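Local coordinates for protein cyclic GMP-AMP synthase-like receptor (Tribolium castaneum, PDB 7LT2) that senses double-stranded RNA and, as a nucleotidyltransferase of innate immunity, makes cyclic GMP-AMP from ATP and GTP, at residues His78-Val86 / Leu98-Gln109; Val195-Pro206 / Lys219-Lys227. All blocks are in the same frame, centred on the assembly; numbering follows the deposited sequence.

Overall arrangement
Both contacts lie in the Mab-21 nucleotidyltransferase domain and reach the same mixed beta sheet, with centres about 16 Å apart. Along the chain they come in series: contact 1 closes the hairpin of strands 85-89 and 95-100 before contact 2 pairs strand 188-200 with strand 222-225. Strand 240-243 runs between strands 222-225 and 95-100 and joins the two pairings edge to edge. The contacts also touch directly. Ile-79 packs on Phe-198, Leu-98 on Phe-200, and His-78 ND1 probably hydrogen-bonds Val-199 O. Contact 2, its centre about 14 Å from the chain centre, lies beside probable GTP-site residues of strand 240-243, while contact 1, about 29 Å out, builds a more peripheral part of the sheet.

Contact 1: residues His78-Val86 / Leu98-Gln109; sequences HIPIYAQPV and LKLNNLDGWLRQ
Pro-80 lies over one face of the Trp-106 indole, a CH-pi contact with CB 3.8 Å from the centroid of the six-membered ring, beside the base of the antiparallel beta hairpin formed by strands 85-89 and 95-100. This is the tight side. Ala-83 CB meets Trp-106 CB, while Ile-79 sends CG2 to Leu-100 CD2 (4.0 Å) and CD1 tip to tip against Leu-98 CD1. Phe-118 of helix 118-122 packs on Ile-79 and Leu-100, and Tyr-115 meets Trp-106 edge-to-face.

Backbone bonds zip the hairpin at Val-86 and Lys-99, with Val-86 N to Lys-99 O at 2.7 Å, and go on past the strands from Asn-101 N to Gln-84 O and from Asn-102 N to Ala-83 O.

The other side is wetter. Gln-84 lays its extended chain across Asn-102 CB, and a water links its OE1 to Asn-101 ND2. The Tyr-82 ring stacks on the Gln-109 amide, their planes 13° apart. Asn-102, the N-cap of helix 103-107, has CG anti to its own nitrogen (chi1 -168°), which swings the amide toward the 81-83 turn; there ND2 donates to Tyr-82 O at 3.1 Å, nearly in the amide plane, and also to a water.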
loop_
_atom_site.group_PDB
_atom_site.type_symbol
_atom_site.label_atom_id
_atom_site.label_comp_id
_atom_site.label_asym_id
_atom_site.label_seq_id
_atom_site.Cartn_x
_atom_site.Cartn_y
_atom_site.Cartn_z
ATOM N N HIS A 78 -10.571 -11.449 -11.485
ATOM C CA HIS A 78 -11.303 -10.787 -12.559
ATOM C C HIS A 78 -12.584 -11.546 -12.853
ATOM O O HIS A 78 -12.538 -12.732 -13.200
ATOM C CB HIS A 78 -10.464 -10.667 -13.833
ATOM C CG HIS A 78 -11.205 -10.030 -14.967
ATOM N ND1 HIS A 78 -11.598 -8.709 -14.949
ATOM C CD2 HIS A 78 -11.653 -10.541 -16.137
ATOM C CE1 HIS A 78 -12.244 -8.430 -16.067
ATOM N NE2 HIS A 78 -12.294 -9.525 -16.804
ATOM N N ILE A 79 -13.710 -10.864 -12.698
ATOM C CA ILE A 79 -15.014 -11.423 -13.067
ATOM C C ILE A 79 -15.176 -11.323 -14.577
ATOM O O ILE A 79 -15.047 -10.221 -15.132
ATOM C CB ILE A 79 -16.130 -10.672 -12.350
ATOM C CG1 ILE A 79 -15.985 -10.813 -10.831
ATOM C CG2 ILE A 79 -17.501 -11.169 -12.828
ATOM C CD1 ILE A 79 -16.894 -9.905 -10.046
ATOM N N PRO A 80 -15.454 -12.426 -15.273
ATOM C CA PRO A 80 -15.667 -12.357 -16.724
ATOM C C PRO A 80 -16.717 -11.314 -17.084
ATOM O O PRO A 80 -17.799 -11.265 -16.493
ATOM C CB PRO A 80 -16.131 -13.778 -17.073
ATOM C CG PRO A 80 -15.478 -14.629 -16.023
ATOM C CD PRO A 80 -15.529 -13.807 -14.765
ATOM N N ILE A 81 -16.382 -10.458 -18.056
ATOM C CA ILE A 81 -17.269 -9.355 -18.407
ATOM C C ILE A 81 -18.599 -9.857 -18.948
ATOM O O ILE A 81 -19.590 -9.124 -18.913
ATOM C CB ILE A 81 -16.600 -8.403 -19.418
ATOM C CG1 ILE A 81 -16.520 -9.051 -20.799
ATOM C CG2 ILE A 81 -15.209 -8.003 -18.941
ATOM C CD1 ILE A 81 -15.943 -8.137 -21.864
ATOM N N TYR A 82 -18.649 -11.100 -19.438
ATOM C CA TYR A 82 -19.908 -11.647 -19.931
ATOM C C TYR A 82 -20.962 -11.691 -18.832
ATOM O O TYR A 82 -22.160 -11.569 -19.115
ATOM C CB TYR A 82 -19.677 -13.042 -20.519
ATOM C CG TYR A 82 -20.801 -13.558 -21.399
ATOM C CD1 TYR A 82 -21.839 -14.309 -20.865
ATOM C CD2 TYR A 82 -20.809 -13.309 -22.769
ATOM C CE1 TYR A 82 -22.866 -14.787 -21.667
ATOM C CE2 TYR A 82 -21.828 -13.783 -23.577
ATOM C CZ TYR A 82 -22.852 -14.520 -23.023
ATOM O OH TYR A 82 -23.872 -14.997 -23.823
ATOM N N ALA A 83 -20.539 -11.850 -17.574
ATOM C CA ALA A 83 -21.451 -11.825 -16.436
ATOM C C ALA A 83 -21.979 -10.431 -16.135
ATOM O O ALA A 83 -22.799 -10.286 -15.222
ATOM C CB ALA A 83 -20.765 -12.393 -15.193
ATOM N N GLN A 84 -21.512 -9.423 -16.866
ATOM C CA GLN A 84 -21.949 -8.034 -16.800
ATOM C C GLN A 84 -21.806 -7.443 -15.402
ATOM O O GLN A 84 -22.810 -7.070 -14.782
ATOM C CB GLN A 84 -23.394 -7.914 -17.279
ATOM C CG GLN A 84 -23.575 -8.312 -18.735
ATOM C CD GLN A 84 -25.004 -8.164 -19.198
ATOM O OE1 GLN A 84 -25.771 -7.392 -18.629
ATOM N NE2 GLN A 84 -25.375 -8.914 -20.231
ATOM N N PRO A 85 -20.586 -7.327 -14.881
ATOM C CA PRO A 85 -20.401 -6.581 -13.632
ATOM C C PRO A 85 -20.621 -5.094 -13.861
ATOM O O PRO A 85 -20.235 -4.544 -14.894
ATOM C CB PRO A 85 -18.946 -6.882 -13.253
ATOM C CG PRO A 85 -18.275 -7.140 -14.564
ATOM C CD PRO A 85 -19.307 -7.821 -15.428
ATOM N N VAL A 86 -21.264 -4.447 -12.892
ATOM C CA VAL A 86 -21.554 -3.020 -12.966
ATOM C C VAL A 86 -21.069 -2.367 -11.682
ATOM O O VAL A 86 -21.494 -2.747 -10.584
ATOM C CB VAL A 86 -23.046 -2.735 -13.188
ATOM C CG1 VAL A 86 -23.313 -1.237 -13.085
ATOM C CG2 VAL A 86 -23.480 -3.257 -14.547
ATOM N N LEU A 98 -20.618 -3.114 -6.314
ATOM C CA LEU A 98 -20.374 -3.907 -7.513
ATOM C C LEU A 98 -21.434 -4.993 -7.585
ATOM O O LEU A 98 -21.522 -5.833 -6.686
ATOM C CB LEU A 98 -18.965 -4.512 -7.494
ATOM C CG LEU A 98 -18.329 -5.039 -8.791
ATOM C CD1 LEU A 98 -18.940 -6.355 -9.244
ATOM C CD2 LEU A 98 -18.405 -4.010 -9.910
ATOM N N LYS A 99 -22.235 -4.980 -8.645
ATOM C CA LYS A 99 -23.252 -6.000 -8.834
ATOM C C LYS A 99 -23.080 -6.642 -10.202
ATOM O O LYS A 99 -22.485 -6.069 -11.118
ATOM C CB LYS A 99 -24.674 -5.426 -8.681
ATOM C CG LYS A 99 -25.020 -4.300 -9.636
ATOM C CD LYS A 99 -26.496 -3.933 -9.515
ATOM C CE LYS A 99 -26.794 -2.577 -10.137
ATOM N NZ LYS A 99 -26.494 -2.533 -11.595
ATOM N N LEU A 100 -23.585 -7.862 -10.323
ATOM C CA LEU A 100 -23.527 -8.613 -11.569
ATOM C C LEU A 100 -24.931 -8.689 -12.149
ATOM O O LEU A 100 -25.872 -9.082 -11.451
ATOM C CB LEU A 100 -22.962 -10.021 -11.351
ATOM C CG LEU A 100 -21.476 -10.217 -11.023
ATOM C CD1 LEU A 100 -21.119 -9.711 -9.629
ATOM C CD2 LEU A 100 -21.094 -11.684 -11.167
ATOM N N ASN A 101 -25.073 -8.306 -13.418
ATOM C CA ASN A 101 -26.381 -8.298 -14.065
ATOM C C ASN A 101 -26.666 -9.538 -14.905
ATOM O O ASN A 101 -27.798 -9.692 -15.378
ATOM C CB ASN A 101 -26.532 -7.051 -14.949
ATOM C CG ASN A 101 -26.812 -5.792 -14.145
ATOM O OD1 ASN A 101 -27.292 -5.855 -13.015
ATOM N ND2 ASN A 101 -26.523 -4.639 -14.736
ATOM N N ASN A 102 -25.687 -10.428 -15.101
ATOM C CA ASN A 102 -25.878 -11.557 -16.011
ATOM C C ASN A 102 -25.049 -12.764 -15.567
ATOM O O ASN A 102 -24.467 -13.472 -16.393
ATOM C CB ASN A 102 -25.525 -11.170 -17.451
ATOM C CG ASN A 102 -25.982 -12.209 -18.474
ATOM O OD1 ASN A 102 -27.075 -12.757 -18.370
ATOM N ND2 ASN A 102 -25.129 -12.490 -19.456
ATOM N N LEU A 103 -24.998 -13.026 -14.260
ATOM C CA LEU A 103 -24.262 -14.201 -13.802
ATOM C C LEU A 103 -24.879 -15.487 -14.342
ATOM O O LEU A 103 -24.157 -16.412 -14.727
ATOM C CB LEU A 103 -24.195 -14.249 -12.273
ATOM C CG LEU A 103 -23.416 -15.461 -11.745
ATOM C CD1 LEU A 103 -22.026 -15.511 -12.355
ATOM C CD2 LEU A 103 -23.331 -15.465 -10.218
ATOM N N ASP A 104 -26.212 -15.565 -14.372
ATOM C CA ASP A 104 -26.861 -16.776 -14.871
ATOM C C ASP A 104 -26.469 -17.063 -16.314
ATOM O O ASP A 104 -26.213 -18.216 -16.674
ATOM C CB ASP A 104 -28.376 -16.652 -14.751
ATOM C CG ASP A 104 -28.858 -16.737 -13.318
ATOM O OD1 ASP A 104 -28.029 -16.985 -12.419
ATOM O OD2 ASP A 104 -30.073 -16.559 -13.096
ATOM N N GLY A 105 -26.436 -16.034 -17.158
ATOM C CA GLY A 105 -26.033 -16.242 -18.539
ATOM C C GLY A 105 -24.604 -16.719 -18.667
ATOM O O GLY A 105 -24.290 -17.514 -19.553
ATOM N N TRP A 106 -23.720 -16.246 -17.783
ATOM C CA TRP A 106 -22.351 -16.746 -17.772
ATOM C C TRP A 106 -22.304 -18.205 -17.334
ATOM O O TRP A 106 -21.541 -19.001 -17.892
ATOM C CB TRP A 106 -21.486 -15.868 -16.861
ATOM C CG TRP A 106 -20.097 -16.393 -16.656
ATOM C CD1 TRP A 106 -19.533 -16.786 -15.476
ATOM C CD2 TRP A 106 -19.101 -16.600 -17.666
ATOM N NE1 TRP A 106 -18.245 -17.213 -15.687
ATOM C CE2 TRP A 106 -17.957 -17.113 -17.024
ATOM C CE3 TRP A 106 -19.064 -16.392 -19.048
ATOM C CZ2 TRP A 106 -16.788 -17.422 -17.717
ATOM C CZ3 TRP A 106 -17.902 -16.702 -19.735
ATOM C CH2 TRP A 106 -16.778 -17.207 -19.067
ATOM N N LEU A 107 -23.109 -18.576 -16.331
ATOM C CA LEU A 107 -23.111 -19.963 -15.874
ATOM C C LEU A 107 -23.577 -20.912 -16.970
ATOM O O LEU A 107 -23.169 -22.079 -16.991
ATOM C CB LEU A 107 -23.985 -20.105 -14.626
ATOM C CG LEU A 107 -23.557 -19.268 -13.414
ATOM C CD1 LEU A 107 -24.529 -19.457 -12.252
ATOM C CD2 LEU A 107 -22.134 -19.607 -12.996
ATOM N N ARG A 108 -24.414 -20.434 -17.892
ATOM C CA ARG A 108 -24.890 -21.265 -18.992
ATOM C C ARG A 108 -23.877 -21.392 -20.120
ATOM O O ARG A 108 -24.131 -22.133 -21.077
ATOM C CB ARG A 108 -26.211 -20.712 -19.535
ATOM C CG ARG A 108 -27.385 -20.946 -18.598
ATOM C CD ARG A 108 -28.703 -20.526 -19.221
ATOM N NE ARG A 108 -28.841 -19.077 -19.302
ATOM C CZ ARG A 108 -29.604 -18.351 -18.497
ATOM N NH1 ARG A 108 -30.333 -18.908 -17.542
ATOM N NH2 ARG A 108 -29.642 -17.031 -18.657
ATOM N N GLN A 109 -22.753 -20.692 -20.029
ATOM C CA GLN A 109 -21.668 -20.834 -20.984
ATOM C C GLN A 109 -20.752 -21.982 -20.570
ATOM O O GLN A 109 -20.689 -22.344 -19.392
ATOM C CB GLN A 109 -20.874 -19.534 -21.068
ATOM C CG GLN A 109 -21.641 -18.391 -21.702
ATOM C CD GLN A 109 -21.934 -18.636 -23.171
ATOM O OE1 GLN A 109 -22.959 -19.214 -23.523
ATOM N NE2 GLN A 109 -21.031 -18.195 -24.035
HETATM O O HOH W 1 -26.263 -14.344 -21.612
HETATM O O HOH W 2 -25.476 -4.874 -17.510
#

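Contact 2: residues Val195-Pro206 / Lys219-Lys227; sequences VACFVFSGDKWP and KPEFFIVPK
Strands 195-200 and 222-225 run antiparallel, their axes 4.6 Å apart at closest approach and their directions at 146°, with Phe-198/Ile-224 and Phe-200/Phe-222 as hydrogen-bonded pairs around the non-hydrogen-bonded pair Val-199/Phe-223. Four N-H to O bonds hold the ladder; Phe-200 N points almost straight down the carbonyl of Phe-222, at 2.9 Å from its O.

On the face carrying Phe-198, Phe-200, Phe-222 and Ile-224, the Phe-222 ring does most of the touching. Its CG sits between its own backbone N and carbonyl carbon (chi1 67°), which carries the ring across toward the 202-204 turn. Phe-222 CZ comes within 3.4 Å of Lys-204 O and also meets Phe-200 CB, its CE1 reaches the backbone of Trp-205, and its CD1 lies 3.7 Å from Trp-205 CE3. Phe-200, Trp-205 and Phe-222 form an aromatic cluster in which Phe-222 meets both other rings obliquely, its plane 68° from that of Trp-205. Ile-224 CD1 comes to the edge of the Phe-200 ring, 3.8 Å from CE2.

Across the sheet, Cys-197 sets CB 3.7 Å from Phe-223 CD2, and its sulfur approaches that ring obliquely. Nearby, Val-199 CG2 touches Glu-221 OE1, whose carboxylate makes salt bridges to Arg-51 and Arg-52. At the far end Pro-226 CD presses on Ala-196 O at 3.1 Å; this buried carbonyl oxygen has no hydrogen-bond partner in the model.

Phe-223 also packs on Ser-243, and Gln-247 NE2 bonds the carbonyls of Lys-219 and Glu-221; both outside residues belong to the probable nucleotide site. Backbone hydrogen bonds and apolar side chains thus hold the two strands together, while Gln-247 and the salt bridges of Glu-221 tie residues 219-221 to their surroundings.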
loop_
_atom_site.group_PDB
_atom_site.type_symbol
_atom_site.label_atom_id
_atom_site.label_comp_id
_atom_site.label_asym_id
_atom_site.label_seq_id
_atom_site.Cartn_x
_atom_site.Cartn_y
_atom_site.Cartn_z
ATOM N N VAL A 195 -4.512 -10.076 0.293
ATOM C CA VAL A 195 -5.728 -9.274 0.167
ATOM C C VAL A 195 -6.434 -9.638 -1.137
ATOM O O VAL A 195 -5.900 -9.406 -2.228
ATOM C CB VAL A 195 -5.408 -7.772 0.207
ATOM C CG1 VAL A 195 -6.687 -6.952 0.175
ATOM C CG2 VAL A 195 -4.556 -7.436 1.436
ATOM N N ALA A 196 -7.656 -10.166 -1.023
ATOM C CA ALA A 196 -8.448 -10.531 -2.192
ATOM C C ALA A 196 -9.102 -9.289 -2.789
ATOM O O ALA A 196 -9.918 -8.638 -2.128
ATOM C CB ALA A 196 -9.511 -11.557 -1.802
ATOM N N CYS A 197 -8.765 -8.979 -4.041
ATOM C CA CYS A 197 -9.265 -7.797 -4.731
ATOM C C CYS A 197 -9.903 -8.200 -6.057
ATOM O O CYS A 197 -9.693 -9.304 -6.560
ATOM C CB CYS A 197 -8.146 -6.793 -5.006
ATOM S SG CYS A 197 -7.158 -6.339 -3.552
ATOM N N PHE A 198 -10.677 -7.281 -6.634
ATOM C CA PHE A 198 -11.265 -7.478 -7.954
ATOM C C PHE A 198 -10.816 -6.359 -8.884
ATOM O O PHE A 198 -10.928 -5.179 -8.537
ATOM C CB PHE A 198 -12.793 -7.550 -7.880
ATOM C CG PHE A 198 -13.295 -8.869 -7.369
ATOM C CD1 PHE A 198 -13.518 -9.924 -8.239
ATOM C CD2 PHE A 198 -13.517 -9.062 -6.018
ATOM C CE1 PHE A 198 -13.975 -11.145 -7.766
ATOM C CE2 PHE A 198 -13.967 -10.278 -5.543
ATOM C CZ PHE A 198 -14.195 -11.319 -6.415
ATOM N N VAL A 199 -10.311 -6.737 -10.062
ATOM C CA VAL A 199 -9.681 -5.810 -11.001
ATOM C C VAL A 199 -10.596 -5.595 -12.201
ATOM O O VAL A 199 -11.297 -6.516 -12.641
ATOM C CB VAL A 199 -8.287 -6.313 -11.440
ATOM C CG1 VAL A 199 -8.375 -7.660 -12.161
ATOM C CG2 VAL A 199 -7.575 -5.263 -12.297
ATOM N N PHE A 200 -10.601 -4.369 -12.718
ATOM C CA PHE A 200 -11.496 -3.973 -13.798
ATOM C C PHE A 200 -10.733 -3.193 -14.857
ATOM O O PHE A 200 -9.665 -2.634 -14.596
ATOM C CB PHE A 200 -12.657 -3.134 -13.267
ATOM C CG PHE A 200 -13.466 -3.843 -12.232
ATOM C CD1 PHE A 200 -14.490 -4.687 -12.603
ATOM C CD2 PHE A 200 -13.177 -3.691 -10.886
ATOM C CE1 PHE A 200 -15.233 -5.355 -11.650
ATOM C CE2 PHE A 200 -13.915 -4.355 -9.931
ATOM C CZ PHE A 200 -14.941 -5.188 -10.311
ATOM N N SER A 201 -11.297 -3.167 -16.063
ATOM C CA SER A 201 -10.716 -2.459 -17.193
ATOM C C SER A 201 -11.140 -0.994 -17.182
ATOM O O SER A 201 -12.013 -0.570 -16.416
ATOM C CB SER A 201 -11.124 -3.113 -18.517
ATOM O OG SER A 201 -12.498 -2.884 -18.793
ATOM N N GLY A 202 -10.517 -0.222 -18.073
ATOM C CA GLY A 202 -10.690 1.220 -18.058
ATOM C C GLY A 202 -12.124 1.675 -18.232
ATOM O O GLY A 202 -12.502 2.734 -17.728
ATOM N N ASP A 203 -12.944 0.881 -18.930
ATOM C CA ASP A 203 -14.335 1.253 -19.168
ATOM C C ASP A 203 -15.133 1.397 -17.880
ATOM O O ASP A 203 -16.131 2.125 -17.863
ATOM C CB ASP A 203 -15.013 0.216 -20.065
ATOM C CG ASP A 203 -14.316 0.055 -21.399
ATOM O OD1 ASP A 203 -13.661 1.020 -21.844
ATOM O OD2 ASP A 203 -14.428 -1.034 -22.001
ATOM N N LYS A 204 -14.727 0.723 -16.809
ATOM C CA LYS A 204 -15.467 0.731 -15.556
ATOM C C LYS A 204 -14.999 1.821 -14.600
ATOM O O LYS A 204 -15.523 1.907 -13.484
ATOM C CB LYS A 204 -15.357 -0.637 -14.873
ATOM C CG LYS A 204 -15.615 -1.814 -15.806
ATOM C CD LYS A 204 -16.952 -1.683 -16.520
ATOM C CE LYS A 204 -17.052 -2.657 -17.687
ATOM N NZ LYS A 204 -18.330 -2.504 -18.433
ATOM N N TRP A 205 -14.041 2.646 -15.013
ATOM C CA TRP A 205 -13.498 3.684 -14.143
ATOM C C TRP A 205 -14.612 4.631 -13.697
ATOM O O TRP A 205 -15.380 5.113 -14.539
ATOM C CB TRP A 205 -12.402 4.451 -14.884
ATOM C CG TRP A 205 -11.594 5.405 -14.040
ATOM C CD1 TRP A 205 -11.987 6.628 -13.579
ATOM C CD2 TRP A 205 -10.242 5.224 -13.594
ATOM N NE1 TRP A 205 -10.972 7.211 -12.857
ATOM C CE2 TRP A 205 -9.890 6.370 -12.851
ATOM C CE3 TRP A 205 -9.300 4.202 -13.744
ATOM C CZ2 TRP A 205 -8.635 6.524 -12.261
ATOM C CZ3 TRP A 205 -8.051 4.356 -13.154
ATOM C CH2 TRP A 205 -7.731 5.510 -12.428
ATOM N N PRO A 206 -14.734 4.919 -12.400
ATOM C CA PRO A 206 -15.859 5.743 -11.925
ATOM C C PRO A 206 -15.735 7.188 -12.388
ATOM O O PRO A 206 -14.638 7.752 -12.431
ATOM C CB PRO A 206 -15.757 5.634 -10.398
ATOM C CG PRO A 206 -14.312 5.330 -10.140
ATOM C CD PRO A 206 -13.873 4.463 -11.296
ATOM N N LYS A 219 -1.750 2.415 -18.035
ATOM C CA LYS A 219 -2.243 1.861 -16.773
ATOM C C LYS A 219 -3.770 1.840 -16.778
ATOM O O LYS A 219 -4.416 2.524 -15.973
ATOM C CB LYS A 219 -1.715 2.663 -15.586
ATOM C CG LYS A 219 -0.206 2.603 -15.414
ATOM C CD LYS A 219 0.249 1.174 -15.140
ATOM C CE LYS A 219 1.739 1.096 -14.892
ATOM N NZ LYS A 219 2.158 -0.298 -14.595
ATOM N N PRO A 220 -4.382 1.050 -17.665
ATOM C CA PRO A 220 -5.843 1.121 -17.823
ATOM C C PRO A 220 -6.625 0.530 -16.668
ATOM O O PRO A 220 -7.792 0.899 -16.491
ATOM C CB PRO A 220 -6.095 0.323 -19.109
ATOM C CG PRO A 220 -4.983 -0.671 -19.133
ATOM C CD PRO A 220 -3.781 0.069 -18.588
ATOM N N GLU A 221 -6.037 -0.372 -15.889
ATOM C CA GLU A 221 -6.794 -1.155 -14.922
ATOM C C GLU A 221 -6.713 -0.554 -13.524
ATOM O O GLU A 221 -5.721 0.071 -13.141
ATOM C CB GLU A 221 -6.302 -2.603 -14.888
ATOM C CG GLU A 221 -6.502 -3.331 -16.206
ATOM C CD GLU A 221 -5.906 -4.722 -16.221
ATOM O OE1 GLU A 221 -5.388 -5.170 -15.179
ATOM O OE2 GLU A 221 -5.958 -5.371 -17.287
ATOM N N PHE A 222 -7.779 -0.758 -12.763
ATOM C CA PHE A 222 -7.824 -0.400 -11.353
ATOM C C PHE A 222 -8.519 -1.542 -10.630
ATOM O O PHE A 222 -9.090 -2.435 -11.258
ATOM C CB PHE A 222 -8.566 0.919 -11.130
ATOM C CG PHE A 222 -10.026 0.836 -11.443
ATOM C CD1 PHE A 222 -10.467 0.854 -12.757
ATOM C CD2 PHE A 222 -10.958 0.721 -10.427
ATOM C CE1 PHE A 222 -11.813 0.762 -13.053
ATOM C CE2 PHE A 222 -12.312 0.629 -10.717
ATOM C CZ PHE A 222 -12.739 0.651 -12.032
ATOM N N PHE A 223 -8.480 -1.529 -9.300
ATOM C CA PHE A 223 -9.136 -2.614 -8.588
ATOM C C PHE A 223 -9.834 -2.100 -7.340
ATOM O O PHE A 223 -9.613 -0.973 -6.886
ATOM C CB PHE A 223 -8.164 -3.771 -8.256
ATOM C CG PHE A 223 -6.907 -3.373 -7.517
ATOM C CD1 PHE A 223 -5.779 -2.955 -8.209
ATOM C CD2 PHE A 223 -6.830 -3.507 -6.139
ATOM C CE1 PHE A 223 -4.607 -2.628 -7.532
ATOM C CE2 PHE A 223 -5.667 -3.192 -5.454
ATOM C CZ PHE A 223 -4.553 -2.746 -6.153
ATOM N N ILE A 224 -10.739 -2.930 -6.829
ATOM C CA ILE A 224 -11.472 -2.631 -5.608
ATOM C C ILE A 224 -10.958 -3.542 -4.506
ATOM O O ILE A 224 -10.549 -4.685 -4.747
ATOM C CB ILE A 224 -13.002 -2.766 -5.778
ATOM C CG1 ILE A 224 -13.404 -4.210 -6.116
ATOM C CG2 ILE A 224 -13.504 -1.763 -6.812
ATOM C CD1 ILE A 224 -14.935 -4.427 -6.246
ATOM N N VAL A 225 -10.975 -3.016 -3.288
ATOM C CA VAL A 225 -10.340 -3.629 -2.125
ATOM C C VAL A 225 -11.410 -3.824 -1.057
ATOM O O VAL A 225 -12.235 -2.924 -0.842
ATOM C CB VAL A 225 -9.176 -2.758 -1.621
ATOM C CG1 VAL A 225 -8.543 -3.343 -0.376
ATOM C CG2 VAL A 225 -8.123 -2.602 -2.711
ATOM N N PRO A 226 -11.447 -4.978 -0.368
ATOM C CA PRO A 226 -12.550 -5.256 0.566
ATOM C C PRO A 226 -12.396 -4.590 1.923
ATOM O O PRO A 226 -12.635 -5.221 2.958
ATOM C CB PRO A 226 -12.512 -6.783 0.696
ATOM C CG PRO A 226 -11.065 -7.121 0.508
ATOM C CD PRO A 226 -10.522 -6.119 -0.486
ATOM N N LYS A 227 -12.009 -3.321 1.933
ATOM C CA LYS A 227 -11.915 -2.542 3.159
ATOM C C LYS A 227 -13.160 -1.672 3.271
ATOM O O LYS A 227 -13.386 -0.790 2.434
ATOM C CB LYS A 227 -10.648 -1.683 3.172
ATOM C CG LYS A 227 -10.454 -0.916 4.467
ATOM C CD LYS A 227 -9.028 -0.417 4.645
ATOM C CE LYS A 227 -8.723 0.765 3.745
ATOM N NZ LYS A 227 -7.731 1.685 4.373
#